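Local coordinates for ykuJ (Bacillus subtilis, PDB 2FFG), which is of unknown function, a small DUF1797-family protein that packs two helices on a four-stranded antiparallel sheet and is found as a two-chain assembly, at residues Leu14-Tyr28 and Val39-Phe53. Residues are numbered along the deposited sequence; the frame is centred on the assembly and turned at random.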
# COMPACT_ATOMS: atom_id res chain seq x y z
N LEU A 14 -4.42 5.81 2.80
CA LEU A 14 -3.72 6.79 1.97
C LEU A 14 -3.83 8.18 2.61
O LEU A 14 -2.84 8.91 2.67
CB LEU A 14 -4.33 6.80 0.56
CG LEU A 14 -3.66 7.50 -0.65
CD1 LEU A 14 -4.12 8.93 -0.77
CD2 LEU A 14 -2.15 7.42 -0.54
N GLN A 15 -5.01 8.54 3.10
CA GLN A 15 -5.17 9.85 3.74
C GLN A 15 -4.53 9.82 5.12
O GLN A 15 -3.88 10.78 5.54
CB GLN A 15 -6.65 10.22 3.85
CG GLN A 15 -7.55 9.10 4.30
CD GLN A 15 -8.91 9.59 4.76
OE1 GLN A 15 -9.53 10.44 4.12
NE2 GLN A 15 -9.40 9.03 5.87
N GLU A 16 -4.72 8.71 5.81
CA GLU A 16 -4.16 8.53 7.14
C GLU A 16 -2.66 8.78 7.08
O GLU A 16 -2.09 9.46 7.94
CB GLU A 16 -4.47 7.11 7.61
CG GLU A 16 -3.81 6.69 8.91
CD GLU A 16 -4.14 5.25 9.26
OE1 GLU A 16 -3.95 4.36 8.40
OE2 GLU A 16 -4.58 5.00 10.41
N THR A 17 -2.02 8.23 6.06
CA THR A 17 -0.58 8.39 5.91
C THR A 17 -0.20 9.80 5.49
O THR A 17 0.88 10.29 5.83
CB THR A 17 -0.04 7.38 4.88
OG1 THR A 17 -0.34 6.05 5.32
CG2 THR A 17 1.45 7.53 4.71
N ALA A 18 -1.09 10.47 4.77
CA ALA A 18 -0.83 11.83 4.32
C ALA A 18 -0.93 12.86 5.45
O ALA A 18 -0.18 13.84 5.47
CB ALA A 18 -1.79 12.19 3.21
N GLU A 19 -1.85 12.64 6.38
CA GLU A 19 -2.03 13.57 7.49
C GLU A 19 -0.82 13.54 8.42
O GLU A 19 -0.33 14.57 8.86
CB GLU A 19 -3.31 13.24 8.25
CG GLU A 19 -4.59 13.40 7.42
CD GLU A 19 -5.03 14.85 7.25
OE1 GLU A 19 -4.19 15.76 7.38
OE2 GLU A 19 -6.23 15.08 6.98
N ALA A 20 -0.33 12.33 8.68
CA ALA A 20 0.83 12.13 9.54
C ALA A 20 2.12 12.68 8.93
O ALA A 20 2.91 13.35 9.60
CB ALA A 20 0.99 10.65 9.85
N ALA A 21 2.34 12.39 7.65
CA ALA A 21 3.53 12.86 6.97
C ALA A 21 3.41 14.36 6.70
O ALA A 21 4.37 15.02 6.30
CB ALA A 21 3.70 12.11 5.65
N ASN A 22 2.21 14.88 6.94
CA ASN A 22 1.92 16.28 6.71
C ASN A 22 2.33 16.73 5.31
O ASN A 22 2.91 17.80 5.13
CB ASN A 22 2.61 17.16 7.76
CG ASN A 22 1.64 17.65 8.82
OD1 ASN A 22 0.74 18.45 8.53
ND2 ASN A 22 1.80 17.18 10.05
N GLU A 23 2.02 15.89 4.33
CA GLU A 23 2.32 16.19 2.93
C GLU A 23 1.51 15.31 1.99
O GLU A 23 1.18 14.17 2.32
CB GLU A 23 3.82 16.00 2.64
CG GLU A 23 4.26 14.57 2.43
CD GLU A 23 5.68 14.48 1.90
OE1 GLU A 23 6.63 14.76 2.66
OE2 GLU A 23 5.85 14.13 0.71
N PRO A 24 1.16 15.84 0.81
CA PRO A 24 0.38 15.10 -0.18
C PRO A 24 0.97 13.72 -0.42
O PRO A 24 2.18 13.54 -0.38
CB PRO A 24 0.48 15.97 -1.42
CG PRO A 24 0.59 17.34 -0.87
CD PRO A 24 1.56 17.15 0.28
N MSE A 25 0.10 12.74 -0.64
CA MSE A 25 0.55 11.38 -0.89
C MSE A 25 -0.31 10.80 -2.02
O MSE A 25 -1.45 11.22 -2.20
CB MSE A 25 0.41 10.53 0.37
CG MSE A 25 1.57 9.58 0.58
SE MSE A 25 3.21 10.48 1.12
CE MSE A 25 3.19 9.96 2.98
N GLN A 26 0.24 9.85 -2.76
CA GLN A 26 -0.48 9.27 -3.88
C GLN A 26 -0.20 7.79 -4.08
O GLN A 26 0.80 7.27 -3.59
CB GLN A 26 -0.11 10.02 -5.14
CG GLN A 26 1.39 10.08 -5.35
CD GLN A 26 1.78 10.65 -6.69
OE1 GLN A 26 1.40 10.12 -7.73
NE2 GLN A 26 2.54 11.74 -6.67
N ARG A 27 -1.09 7.11 -4.81
CA ARG A 27 -0.91 5.71 -5.14
C ARG A 27 -1.61 5.38 -6.46
O ARG A 27 -2.45 6.15 -6.94
CB ARG A 27 -1.42 4.79 -4.01
CG ARG A 27 -2.92 4.69 -3.86
CD ARG A 27 -3.26 4.00 -2.55
NE ARG A 27 -2.92 2.57 -2.54
CZ ARG A 27 -2.81 1.83 -1.43
NH1 ARG A 27 -3.00 2.38 -0.23
NH2 ARG A 27 -2.52 0.54 -1.52
N TYR A 28 -1.25 4.25 -7.04
CA TYR A 28 -1.80 3.81 -8.31
C TYR A 28 -2.77 2.67 -8.11
O TYR A 28 -2.75 1.98 -7.10
CB TYR A 28 -0.70 3.31 -9.24
CG TYR A 28 0.26 4.36 -9.71
CD1 TYR A 28 -0.06 5.19 -10.77
CD2 TYR A 28 1.49 4.54 -9.07
CE1 TYR A 28 0.82 6.19 -11.21
CE2 TYR A 28 2.38 5.53 -9.50
CZ TYR A 28 2.04 6.35 -10.57
OH TYR A 28 2.91 7.33 -10.99
N VAL A 39 -4.33 8.21 -7.39
CA VAL A 39 -5.07 9.14 -6.57
C VAL A 39 -4.12 9.83 -5.60
O VAL A 39 -3.26 9.19 -5.00
CB VAL A 39 -6.21 8.43 -5.78
CG1 VAL A 39 -5.64 7.30 -4.95
CG2 VAL A 39 -6.95 9.43 -4.89
N LYS A 40 -4.27 11.14 -5.47
CA LYS A 40 -3.44 11.91 -4.57
C LYS A 40 -4.35 12.58 -3.53
O LYS A 40 -5.40 13.14 -3.87
CB LYS A 40 -2.68 12.97 -5.36
CG LYS A 40 -1.60 13.69 -4.59
CD LYS A 40 -0.72 14.50 -5.54
CE LYS A 40 0.45 15.13 -4.81
NZ LYS A 40 1.35 15.88 -5.74
N TYR A 41 -3.96 12.48 -2.27
CA TYR A 41 -4.74 13.08 -1.20
C TYR A 41 -4.11 14.37 -0.71
O TYR A 41 -2.95 14.36 -0.28
CB TYR A 41 -4.88 12.12 -0.02
CG TYR A 41 -5.69 12.71 1.11
CD1 TYR A 41 -7.06 12.90 0.98
CD2 TYR A 41 -5.08 13.11 2.30
CE1 TYR A 41 -7.82 13.47 2.00
CE2 TYR A 41 -5.83 13.69 3.34
CZ TYR A 41 -7.20 13.86 3.18
OH TYR A 41 -7.96 14.40 4.19
N PHE A 42 -4.85 15.47 -0.79
CA PHE A 42 -4.36 16.75 -0.32
C PHE A 42 -5.05 17.09 0.99
O PHE A 42 -6.26 17.28 1.02
CB PHE A 42 -4.65 17.86 -1.33
CG PHE A 42 -3.97 17.67 -2.65
CD1 PHE A 42 -4.48 16.80 -3.60
CD2 PHE A 42 -2.80 18.37 -2.95
CE1 PHE A 42 -3.83 16.61 -4.82
CE2 PHE A 42 -2.15 18.19 -4.17
CZ PHE A 42 -2.66 17.31 -5.10
N GLU A 43 -4.29 17.16 2.08
CA GLU A 43 -4.87 17.50 3.38
C GLU A 43 -5.03 19.01 3.49
O GLU A 43 -5.09 19.56 4.59
CB GLU A 43 -4.01 16.98 4.52
CG GLU A 43 -2.70 17.70 4.69
CD GLU A 43 -1.58 16.75 4.99
OE1 GLU A 43 -1.27 15.91 4.11
OE2 GLU A 43 -1.00 16.83 6.09
N LYS A 44 -5.09 19.65 2.33
CA LYS A 44 -5.27 21.09 2.21
C LYS A 44 -6.79 21.23 2.14
O LYS A 44 -7.35 22.16 1.55
CB LYS A 44 -4.61 21.60 0.93
CG LYS A 44 -3.12 21.32 0.86
CD LYS A 44 -2.83 19.85 0.58
CE LYS A 44 -1.36 19.51 0.71
NZ LYS A 44 -0.93 19.48 2.13
N ASN A 45 -7.41 20.25 2.76
CA ASN A 45 -8.85 20.07 2.88
C ASN A 45 -8.82 18.57 3.16
O ASN A 45 -7.88 18.08 3.79
CB ASN A 45 -9.57 20.33 1.56
CG ASN A 45 -11.08 20.48 1.73
OD1 ASN A 45 -11.61 21.60 1.84
ND2 ASN A 45 -11.79 19.35 1.77
N GLN A 46 -9.82 17.85 2.69
CA GLN A 46 -9.86 16.41 2.89
C GLN A 46 -10.22 15.85 1.52
O GLN A 46 -11.05 14.94 1.41
CB GLN A 46 -10.93 16.06 3.92
CG GLN A 46 -10.90 16.94 5.17
CD GLN A 46 -9.84 16.53 6.17
OE1 GLN A 46 -9.98 15.52 6.85
NE2 GLN A 46 -8.76 17.30 6.25
N THR A 47 -9.59 16.39 0.48
CA THR A 47 -9.88 16.00 -0.89
C THR A 47 -8.91 15.06 -1.62
O THR A 47 -7.72 15.00 -1.34
CB THR A 47 -10.04 17.24 -1.79
OG1 THR A 47 -8.77 17.89 -1.93
CG2 THR A 47 -11.05 18.21 -1.18
N PHE A 48 -9.47 14.36 -2.59
CA PHE A 48 -8.71 13.43 -3.40
C PHE A 48 -8.67 13.96 -4.81
O PHE A 48 -9.64 14.55 -5.30
CB PHE A 48 -9.37 12.06 -3.40
CG PHE A 48 -9.44 11.41 -2.05
CD1 PHE A 48 -10.37 11.83 -1.11
CD2 PHE A 48 -8.56 10.39 -1.72
CE1 PHE A 48 -10.43 11.24 0.15
CE2 PHE A 48 -8.61 9.79 -0.46
CZ PHE A 48 -9.54 10.21 0.47
N GLU A 49 -7.54 13.78 -5.47
CA GLU A 49 -7.40 14.18 -6.86
C GLU A 49 -7.15 12.91 -7.66
O GLU A 49 -6.14 12.24 -7.47
CB GLU A 49 -6.24 15.15 -7.03
CG GLU A 49 -6.10 15.64 -8.46
CD GLU A 49 -4.85 16.47 -8.67
OE1 GLU A 49 -3.74 15.93 -8.48
OE2 GLU A 49 -4.98 17.66 -9.02
N LEU A 50 -8.08 12.58 -8.53
CA LEU A 50 -7.95 11.39 -9.35
C LEU A 50 -7.40 11.73 -10.74
O LEU A 50 -7.92 12.60 -11.43
CB LEU A 50 -9.29 10.69 -9.48
CG LEU A 50 -9.33 9.40 -10.29
CD1 LEU A 50 -8.76 8.25 -9.48
CD2 LEU A 50 -10.76 9.10 -10.69
N THR A 51 -6.34 11.03 -11.12
CA THR A 51 -5.71 11.21 -12.42
C THR A 51 -5.97 9.94 -13.24
O THR A 51 -5.63 8.84 -12.82
CB THR A 51 -4.21 11.45 -12.25
OG1 THR A 51 -4.01 12.67 -11.53
CG2 THR A 51 -3.52 11.55 -13.60
N VAL A 52 -6.60 10.12 -14.41
CA VAL A 52 -6.95 9.01 -15.29
C VAL A 52 -6.03 9.00 -16.51
O VAL A 52 -6.02 9.94 -17.31
CB VAL A 52 -8.41 9.15 -15.79
CG1 VAL A 52 -8.82 7.91 -16.57
CG2 VAL A 52 -9.34 9.41 -14.61
N PHE A 53 -5.28 7.92 -16.68
CA PHE A 53 -4.35 7.84 -17.79
C PHE A 53 -4.97 7.46 -19.13
O PHE A 53 -5.99 6.77 -19.20
CB PHE A 53 -3.21 6.86 -17.44
CG PHE A 53 -2.49 7.22 -16.17
CD1 PHE A 53 -1.74 8.39 -16.08
CD2 PHE A 53 -2.60 6.41 -15.04
CE1 PHE A 53 -1.12 8.76 -14.89
CE2 PHE A 53 -1.98 6.76 -13.83
CZ PHE A 53 -1.24 7.94 -13.76
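Tyr41 is the bump of this contact, and the helix flank formed by Leu14, Gln15 and Ala18 is the hollow that takes it. Gln15 CB stands 3.5 Å from the centroid of the Tyr41 ring and 8° off its normal, a CH-pi contact over one face; Ala18 CB meets the ring edge at CD2, and Leu14 CD1 lies 3.4 Å from Tyr41 CB. A chi1 of 180° swings the Tyr41 ring away from its own backbone N and against Gln15, while Tyr41 CD1 sits 3.6 Å above the centre of the Phe48 ring. The Tyr41 hydroxyl gives a weak bond to Glu19 OE2, at the ring edge, which also receives a weak one from Gln46 NE2.

Strands 25-28 and 39-42 pair antiparallel, tying helix 3-21 to the hairpin 25-31/34-42. Tyr41 N bonds Met25 O at 2.8 Å, while Arg27 and Val39 exchange bonds in both directions. On the sheet face opposite Tyr41, the extended Lys40 chain lays CE 3.5 Å from Pro24 CB. Farther along, Phe53 CZ reaches the edge of the Tyr28 ring.

The helix closes in a Schellman motif: Asn22 has positive phi, Glu23 N bonds Ala18 O, and Asn22 N weakly bonds Glu19 O. Glu43 OE1 lies 2.7 Å from Ala18 O, and Glu43 OE2 is 3.6 Å from Glu19 OE1. A proton on the Glu43 carboxyl would explain such crowding, but its poor order leaves this tentative.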